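Local atomic coordinates of purine nucleoside phosphorylase (Thermus thermophilus, PDB entry 1ODK), a protein that probably catalyses the phosphate-dependent cleavage of purine nucleosides to the free base and a ribose 1-phosphate. Residues G101-A106 with I199-N204; D113-Q118 with A182-L187; L144-R149 with M224-L229. All coordinates share one frame; numbering follows the deposited sequence.

Contact 1. Residues G101-A106 with I199-N204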
loop_
_atom_site.group_PDB
_atom_site.type_symbol
_atom_site.label_atom_id
_atom_site.label_comp_id
_atom_site.label_asym_id
_atom_site.label_seq_id
_atom_site.Cartn_x
_atom_site.Cartn_y
_atom_site.Cartn_z
ATOM N N GLY B 101 9.433 -19.626 29.449
ATOM C CA GLY B 101 10.738 -19.771 30.071
ATOM C C GLY B 101 11.823 -20.106 29.062
ATOM O O GLY B 101 13.012 -19.971 29.349
ATOM N N GLU B 102 11.422 -20.548 27.875
ATOM C CA GLU B 102 12.388 -20.886 26.838
ATOM C C GLU B 102 12.958 -19.586 26.267
ATOM O O GLU B 102 12.289 -18.552 26.267
ATOM C CB GLU B 102 11.707 -21.699 25.733
ATOM C CG GLU B 102 12.659 -22.589 24.949
ATOM C CD GLU B 102 11.937 -23.474 23.949
ATOM O OE1 GLU B 102 10.760 -23.818 24.200
ATOM O OE2 GLU B 102 12.551 -23.837 22.921
ATOM N N LEU B 103 14.193 -19.630 25.789
ATOM C CA LEU B 103 14.816 -18.436 25.237
ATOM C C LEU B 103 14.791 -18.440 23.717
ATOM O O LEU B 103 14.755 -19.495 23.082
ATOM C CB LEU B 103 16.266 -18.323 25.715
ATOM C CG LEU B 103 16.502 -18.351 27.228
ATOM C CD1 LEU B 103 17.981 -18.142 27.502
ATOM C CD2 LEU B 103 15.667 -17.268 27.920
ATOM N N ILE B 104 14.803 -17.246 23.140
ATOM C CA ILE B 104 14.823 -17.103 21.693
ATOM C C ILE B 104 15.900 -16.102 21.315
ATOM O O ILE B 104 15.877 -14.956 21.780
ATOM C CB ILE B 104 13.483 -16.569 21.140
ATOM C CG1 ILE B 104 12.361 -17.580 21.379
ATOM C CG2 ILE B 104 13.625 -16.281 19.649
ATOM C CD1 ILE B 104 10.971 -17.046 21.010
ATOM N N VAL B 105 16.866 -16.535 20.511
ATOM C CA VAL B 105 17.901 -15.620 20.043
ATOM C C VAL B 105 17.350 -15.142 18.708
ATOM O O VAL B 105 17.234 -15.926 17.763
ATOM C CB VAL B 105 19.249 -16.319 19.803
ATOM C CG1 VAL B 105 20.246 -15.315 19.222
ATOM C CG2 VAL B 105 19.781 -16.884 21.116
ATOM N N ALA B 106 17.005 -13.862 18.641
ATOM C CA ALA B 106 16.406 -13.295 17.439
ATOM C C ALA B 106 17.328 -13.193 16.237
ATOM O O ALA B 106 18.236 -12.363 16.203
ATOM C CB ALA B 106 15.806 -11.922 17.756
ATOM N N ILE B 199 17.608 -11.064 22.634
ATOM C CA ILE B 199 17.345 -12.392 23.149
ATOM C C ILE B 199 16.073 -12.219 23.971
ATOM O O ILE B 199 15.911 -11.221 24.680
ATOM C CB ILE B 199 18.507 -12.923 24.010
ATOM C CG1 ILE B 199 18.154 -14.320 24.528
ATOM C CG2 ILE B 199 18.823 -11.953 25.138
ATOM C CD1 ILE B 199 19.312 -15.032 25.195
ATOM N N LEU B 200 15.154 -13.167 23.849
ATOM C CA LEU B 200 13.891 -13.068 24.563
ATOM C C LEU B 200 13.567 -14.319 25.354
ATOM O O LEU B 200 14.051 -15.405 25.051
ATOM C CB LEU B 200 12.745 -12.824 23.574
ATOM C CG LEU B 200 12.864 -11.647 22.600
ATOM C CD1 LEU B 200 11.741 -11.720 21.581
ATOM C CD2 LEU B 200 12.814 -10.325 23.370
ATOM N N ALA B 201 12.730 -14.147 26.367
ATOM C CA ALA B 201 12.269 -15.255 27.185
ATOM C C ALA B 201 10.766 -15.337 26.929
ATOM O O ALA B 201 10.063 -14.334 27.048
ATOM C CB ALA B 201 12.540 -14.975 28.660
ATOM N N VAL B 202 10.276 -16.515 26.553
ATOM C CA VAL B 202 8.850 -16.690 26.303
ATOM C C VAL B 202 8.091 -16.549 27.623
ATOM O O VAL B 202 8.353 -17.276 28.579
ATOM C CB VAL B 202 8.555 -18.079 25.693
ATOM C CG1 VAL B 202 7.056 -18.256 25.497
ATOM C CG2 VAL B 202 9.280 -18.226 24.371
ATOM N N SER B 203 7.156 -15.607 27.673
ATOM C CA SER B 203 6.381 -15.372 28.886
ATOM C C SER B 203 4.952 -15.890 28.793
ATOM O O SER B 203 4.223 -15.900 29.786
ATOM C CB SER B 203 6.345 -13.878 29.198
ATOM O OG SER B 203 5.763 -13.161 28.122
ATOM N N ASN B 204 4.551 -16.322 27.602
ATOM C CA ASN B 204 3.195 -16.814 27.397
ATOM C C ASN B 204 2.981 -17.190 25.941
ATOM O O ASN B 204 3.882 -17.065 25.116
ATOM C CB ASN B 204 2.185 -15.722 27.745
ATOM C CG ASN B 204 2.313 -14.511 26.837
ATOM O OD1 ASN B 204 3.289 -13.759 26.916
ATOM N ND2 ASN B 204 1.339 -14.325 25.954
#

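Contact 2. Residues D113-Q118 with A182-L187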
loop_
_atom_site.group_PDB
_atom_site.type_symbol
_atom_site.label_atom_id
_atom_site.label_comp_id
_atom_site.label_asym_id
_atom_site.label_seq_id
_atom_site.Cartn_x
_atom_site.Cartn_y
_atom_site.Cartn_z
ATOM N N ASP B 113 5.594 -3.141 12.588
ATOM C CA ASP B 113 5.464 -1.873 13.305
ATOM C C ASP B 113 5.573 -0.633 12.413
ATOM O O ASP B 113 6.199 -0.664 11.351
ATOM C CB ASP B 113 6.546 -1.795 14.379
ATOM C CG ASP B 113 7.922 -1.600 13.789
ATOM O OD1 ASP B 113 8.542 -0.558 14.083
ATOM O OD2 ASP B 113 8.376 -2.480 13.025
ATOM N N GLY B 114 4.986 0.470 12.871
ATOM C CA GLY B 114 5.020 1.703 12.100
ATOM C C GLY B 114 6.272 2.549 12.263
ATOM O O GLY B 114 6.507 3.469 11.482
ATOM N N THR B 115 7.077 2.263 13.281
ATOM C CA THR B 115 8.295 3.032 13.483
ATOM C C THR B 115 9.308 2.704 12.389
ATOM O O THR B 115 9.884 3.605 11.782
ATOM C CB THR B 115 8.920 2.752 14.873
ATOM O OG1 THR B 115 7.979 3.108 15.891
ATOM C CG2 THR B 115 10.192 3.578 15.068
ATOM N N THR B 116 9.532 1.422 12.124
ATOM C CA THR B 116 10.476 1.073 11.070
ATOM C C THR B 116 9.905 1.590 9.750
ATOM O O THR B 116 10.635 2.108 8.901
ATOM C CB THR B 116 10.693 -0.448 10.971
ATOM O OG1 THR B 116 9.443 -1.095 10.713
ATOM C CG2 THR B 116 11.286 -0.988 12.275
ATOM N N ARG B 117 8.588 1.464 9.600
ATOM C CA ARG B 117 7.903 1.915 8.392
ATOM C C ARG B 117 8.149 3.398 8.129
ATOM O O ARG B 117 8.405 3.799 6.992
ATOM C CB ARG B 117 6.395 1.662 8.503
ATOM C CG ARG B 117 5.610 2.045 7.248
ATOM C CD ARG B 117 4.116 1.936 7.493
ATOM N NE ARG B 117 3.340 2.465 6.376
ATOM C CZ ARG B 117 3.244 1.875 5.192
ATOM N NH1 ARG B 117 3.872 0.728 4.969
ATOM N NH2 ARG B 117 2.525 2.435 4.230
ATOM N N GLN B 118 8.074 4.213 9.177
ATOM C CA GLN B 118 8.303 5.647 9.019
ATOM C C GLN B 118 9.749 5.927 8.613
ATOM O O GLN B 118 9.996 6.699 7.687
ATOM C CB GLN B 118 7.969 6.394 10.317
ATOM C CG GLN B 118 7.814 7.895 10.130
ATOM C CD GLN B 118 7.433 8.614 11.411
ATOM O OE1 GLN B 118 6.654 8.103 12.218
ATOM N NE2 GLN B 118 7.971 9.816 11.596
ATOM N N ALA B 182 12.245 -5.276 18.791
ATOM C CA ALA B 182 13.348 -5.742 17.956
ATOM C C ALA B 182 13.551 -5.115 16.579
ATOM O O ALA B 182 14.663 -4.708 16.244
ATOM C CB ALA B 182 13.274 -7.263 17.820
ATOM N N SER B 183 12.500 -5.051 15.769
ATOM C CA SER B 183 12.635 -4.490 14.428
ATOM C C SER B 183 13.306 -3.109 14.401
ATOM O O SER B 183 14.239 -2.884 13.623
ATOM C CB SER B 183 11.260 -4.414 13.753
ATOM O OG SER B 183 10.415 -3.521 14.449
ATOM N N ALA B 184 12.851 -2.193 15.254
ATOM C CA ALA B 184 13.415 -0.838 15.288
ATOM C C ALA B 184 14.869 -0.821 15.750
ATOM O O ALA B 184 15.695 -0.078 15.218
ATOM C CB ALA B 184 12.564 0.071 16.196
ATOM N N LEU B 185 15.179 -1.632 16.753
ATOM C CA LEU B 185 16.545 -1.701 17.258
ATOM C C LEU B 185 17.472 -2.166 16.134
ATOM O O LEU B 185 18.522 -1.568 15.891
ATOM C CB LEU B 185 16.623 -2.685 18.425
ATOM C CG LEU B 185 18.009 -3.009 18.986
ATOM C CD1 LEU B 185 18.622 -1.769 19.636
ATOM C CD2 LEU B 185 17.872 -4.145 19.998
ATOM N N PHE B 186 17.070 -3.232 15.450
ATOM C CA PHE B 186 17.868 -3.791 14.361
ATOM C C PHE B 186 18.076 -2.763 13.254
ATOM O O PHE B 186 19.195 -2.579 12.774
ATOM C CB PHE B 186 17.188 -5.051 13.801
ATOM C CG PHE B 186 17.214 -6.235 14.743
ATOM C CD1 PHE B 186 16.458 -7.373 14.471
ATOM C CD2 PHE B 186 18.001 -6.217 15.896
ATOM C CE1 PHE B 186 16.481 -8.476 15.331
ATOM C CE2 PHE B 186 18.035 -7.309 16.761
ATOM C CZ PHE B 186 17.271 -8.441 16.478
ATOM N N LEU B 187 16.997 -2.098 12.850
ATOM C CA LEU B 187 17.075 -1.078 11.808
ATOM C C LEU B 187 18.029 0.035 12.223
ATOM O O LEU B 187 18.923 0.422 11.463
ATOM C CB LEU B 187 15.687 -0.481 11.538
ATOM C CG LEU B 187 15.657 0.697 10.556
ATOM C CD1 LEU B 187 16.154 0.225 9.200
ATOM C CD2 LEU B 187 14.243 1.264 10.446
#

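Contact 3. Residues L144-R149 with M224-L229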
loop_
_atom_site.group_PDB
_atom_site.type_symbol
_atom_site.label_atom_id
_atom_site.label_comp_id
_atom_site.label_asym_id
_atom_site.label_seq_id
_atom_site.Cartn_x
_atom_site.Cartn_y
_atom_site.Cartn_z
ATOM N N LEU B 144 25.761 -22.136 27.983
ATOM C CA LEU B 144 25.064 -22.184 29.267
ATOM C C LEU B 144 24.072 -23.341 29.349
ATOM O O LEU B 144 23.692 -23.762 30.444
ATOM C CB LEU B 144 24.359 -20.849 29.546
ATOM C CG LEU B 144 25.309 -19.678 29.836
ATOM C CD1 LEU B 144 24.524 -18.388 29.978
ATOM C CD2 LEU B 144 26.097 -19.960 31.111
ATOM N N GLY B 145 23.651 -23.845 28.192
ATOM C CA GLY B 145 22.742 -24.979 28.157
ATOM C C GLY B 145 21.261 -24.770 28.420
ATOM O O GLY B 145 20.523 -25.746 28.540
ATOM N N TYR B 146 20.805 -23.523 28.508
ATOM C CA TYR B 146 19.386 -23.274 28.757
ATOM C C TYR B 146 18.578 -23.523 27.487
ATOM O O TYR B 146 19.016 -23.175 26.393
ATOM C CB TYR B 146 19.161 -21.828 29.217
ATOM C CG TYR B 146 19.935 -21.432 30.455
ATOM C CD1 TYR B 146 19.847 -22.183 31.626
ATOM C CD2 TYR B 146 20.742 -20.292 30.460
ATOM C CE1 TYR B 146 20.544 -21.810 32.773
ATOM C CE2 TYR B 146 21.442 -19.908 31.601
ATOM C CZ TYR B 146 21.340 -20.673 32.756
ATOM O OH TYR B 146 22.033 -20.298 33.886
ATOM N N PRO B 147 17.391 -24.138 27.614
ATOM C CA PRO B 147 16.554 -24.409 26.442
ATOM C C PRO B 147 16.336 -23.127 25.641
ATOM O O PRO B 147 15.931 -22.103 26.196
ATOM C CB PRO B 147 15.263 -24.929 27.061
ATOM C CG PRO B 147 15.762 -25.662 28.265
ATOM C CD PRO B 147 16.779 -24.698 28.831
ATOM N N HIS B 148 16.600 -23.185 24.342
ATOM C CA HIS B 148 16.444 -22.007 23.499
ATOM C C HIS B 148 16.212 -22.362 22.042
ATOM O O HIS B 148 16.425 -23.500 21.622
ATOM C CB HIS B 148 17.694 -21.134 23.581
ATOM C CG HIS B 148 18.909 -21.779 22.994
ATOM N ND1 HIS B 148 19.536 -22.857 23.581
ATOM C CD2 HIS B 148 19.587 -21.528 21.848
ATOM C CE1 HIS B 148 20.548 -23.244 22.821
ATOM N NE2 HIS B 148 20.599 -22.453 21.763
ATOM N N ARG B 149 15.781 -21.365 21.279
ATOM C CA ARG B 149 15.538 -21.510 19.851
ATOM C C ARG B 149 16.204 -20.322 19.163
ATOM O O ARG B 149 16.453 -19.288 19.788
ATOM C CB ARG B 149 14.032 -21.512 19.550
ATOM C CG ARG B 149 13.261 -22.712 20.099
ATOM C CD ARG B 149 13.719 -24.011 19.452
ATOM N NE ARG B 149 13.575 -23.968 17.999
ATOM C CZ ARG B 149 12.411 -24.020 17.357
ATOM N NH1 ARG B 149 11.275 -24.127 18.037
ATOM N NH2 ARG B 149 12.382 -23.936 16.032
ATOM N N MET B 224 18.180 -15.366 30.386
ATOM C CA MET B 224 18.336 -14.460 29.260
ATOM C C MET B 224 19.356 -13.345 29.541
ATOM O O MET B 224 20.181 -13.016 28.685
ATOM C CB MET B 224 16.959 -13.886 28.907
ATOM C CG MET B 224 16.947 -12.485 28.365
ATOM S SD MET B 224 15.250 -12.024 28.018
ATOM C CE MET B 224 14.709 -11.364 29.584
ATOM N N VAL B 225 19.300 -12.769 30.739
ATOM C CA VAL B 225 20.222 -11.698 31.116
ATOM C C VAL B 225 21.662 -12.207 31.224
ATOM O O VAL B 225 22.600 -11.540 30.783
ATOM C CB VAL B 225 19.801 -11.057 32.462
ATOM C CG1 VAL B 225 20.849 -10.042 32.920
ATOM C CG2 VAL B 225 18.442 -10.372 32.299
ATOM N N GLU B 226 21.833 -13.387 31.812
ATOM C CA GLU B 226 23.161 -13.977 31.948
ATOM C C GLU B 226 23.758 -14.192 30.555
ATOM O O GLU B 226 24.937 -13.913 30.321
ATOM C CB GLU B 226 23.076 -15.315 32.684
ATOM C CG GLU B 226 24.427 -15.985 32.900
ATOM C CD GLU B 226 24.314 -17.322 33.610
ATOM O OE1 GLU B 226 25.369 -17.903 33.948
ATOM O OE2 GLU B 226 23.178 -17.795 33.827
ATOM N N VAL B 227 22.944 -14.694 29.630
ATOM C CA VAL B 227 23.420 -14.924 28.269
ATOM C C VAL B 227 23.829 -13.602 27.628
ATOM O O VAL B 227 24.900 -13.495 27.027
ATOM C CB VAL B 227 22.336 -15.595 27.390
ATOM C CG1 VAL B 227 22.762 -15.581 25.930
ATOM C CG2 VAL B 227 22.118 -17.036 27.845
ATOM N N ALA B 228 22.979 -12.589 27.768
ATOM C CA ALA B 228 23.258 -11.283 27.183
ATOM C C ALA B 228 24.523 -10.635 27.750
ATOM O O ALA B 228 25.332 -10.095 27.001
ATOM C CB ALA B 228 22.058 -10.355 27.377
ATOM N N LEU B 229 24.690 -10.682 29.068
ATOM C CA LEU B 229 25.867 -10.081 29.698
ATOM C C LEU B 229 27.134 -10.761 29.197
ATOM O O LEU B 229 28.106 -10.097 28.828
ATOM C CB LEU B 229 25.768 -10.195 31.227
ATOM C CG LEU B 229 24.742 -9.255 31.876
ATOM C CD1 LEU B 229 24.497 -9.661 33.316
ATOM C CD2 LEU B 229 25.243 -7.820 31.802
#

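Contact 1. Residues G101-A106 with I199-N204
Gly101 N donates to Val202 O at 2.7 Å, and Val202 N answers with a nearly straight bond to Glu102 O (2.9 Å, 171° at the hydrogen). Two successive residues, Gly101 and Glu102, thus face the single residue Val202, and with the positive phi of Gly101 (95°) this is the pattern of a G1 beta bulge. A regular antiparallel ladder follows: Ile104 and Leu200 form a hydrogen-bonded pair, with Ile104 N to Leu200 O and Leu200 N to Ile104 O both 2.8 Å. Beside these bonds run CA-H...O contacts, such as Leu103 CA to Leu200 O at 3.1 Å. The carboxylate of Glu102 turns away from the pairing and accepts from the backbone N of Ala99.

Packing differs on the two faces. On one, Leu103 spreads its two methyls: CD2 rests on Ala201 CB at 3.9 Å, and CD1 meets Ile199 CD1 at 4.1 Å. Ile199 gets there because its CG1 is anti to the backbone N (chi1 180°), which carries the branch past Ile104 O. Met224 of helix 214-233 covers this layer. On the other face Ile104 CD1 reaches Val202 CG2 at 3.9 Å, the two side chains crossing at a slant, while Leu176 and Ala177 of strand 175-179 close in on Ile104.

The arrangement is a short antiparallel pairing within a mixed sheet, strand 195-205 running parallel to strand 84-93 on its other edge, as suits the alpha/beta fold of the phosphorylase superfamily.

Contact 2. Residues D113-Q118 with A182-L187
Asp113 reaches across to Ser183 from the N-cap of helix 114-120. Its CB points toward helix 182-192, and CG sits between the backbone N and carbonyl carbon (chi1 71°), turning the carboxylate back over the first turn of its own helix. From CG the two oxygens divide the work. OD1 takes the capping bond from Thr116 N at 3.0 Å and is also held by Thr67 OG1. OD2 accepts two hydroxyls that arrive on opposite faces of the carboxylate plane: Ser183 OG at 2.7 Å, steeply from above (65° out of the plane), and Thr116 OG1 at 2.9 Å. These bonds fix the rotation of a buried acid and satisfy both its oxygens. Packing continues beside it: Thr116 CG2 lies 3.6 Å from Ala184 N, and Leu187 CD2 comes up to Thr116 CA at 3.8 Å.

The axes of the two short helical segments approach to 8.9 Å at 30°, so these turns run in roughly the same direction. Strand 108-112 leads into the first, and Thr67 at the start of helix 67-79 touches Ser183 and Ala184. Beyond, Thr115 packs on Asp157 of a second subunit and Leu187 on Tyr173 of a third.

Contact 3. Residues L144-R149 with M224-L229
Leu144, Glu226 and Tyr146 carry most of this contact, with Val227 CG2 meeting Leu144 and the edge of Tyr146. Leu144, at the end of helix 131-144, drives its two methyls into the flank of helix 214-233. CD1 presses on Val227 CG2 at 3.5 Å, tighter than usual for two carbons, and also touches Glu226 CG at 3.8 Å; CD2 lies 3.6 Å from Glu226 OE1.

Glu226 stands out from its helix as a fully extended chain, CG anti to the backbone N (chi1 -179°). Its OE2 accepts from Tyr146 OH at 2.8 Å on the syn side, the hydroxyl sitting 23° out of the carboxylate plane. That oxygen meets the ring at its edge, and the ring and carboxylate planes are turned 57° apart. Arg222, one turn earlier, forms a salt bridge with Glu226 OE2 and a hydrogen bond with Tyr146 OH, so phenol, acid and guanidinium make a closed triangle. With an alanine in place of Glu226, Arg222 would probably lose its carboxylate mate and the Tyr146 hydroxyl this acceptor, and the methyls of Leu144 would lose the chain they rest against.

Over one face of the Tyr146 ring, above its centre, lies Leu144 O, 4.2 Å from the plane, where the chain leaves helix 131-144 through Gly145, which has positive phi. The ring edge grazes Val227 CG2 with CD2.

The segment 144-149 then enters strand 148-150, next to strand 103-106. Helix 214-233 rests Met224 and Ala228 on strand 84-93, Met224 and Val227 on strand 195-205, and Val225 against helix 23-33.

From the N terminus, segment 101-106 opens contact 1 and 113-118 opens contact 2. Segment 144-149 opens contact 3 before either has closed. Helix 182-192 closes contact 2, and strand 195-205, directly after it, closes contact 1, so the loop of contact 2 lies wholly within that of contact 1. Helix 214-233 closes contact 3 last, which therefore crosses both. Contact 1 joins two strands of the sheet, contact 2 joins helices 114-120 and 182-192, and contact 3 ties the end of helix 131-144 and the lead-in to strand 148-150 to helix 214-233. Leu103 O probably accepts from Arg149 N, linking contacts 1 and 3; Ala106 packs on Phe186 between contacts 1 and 2.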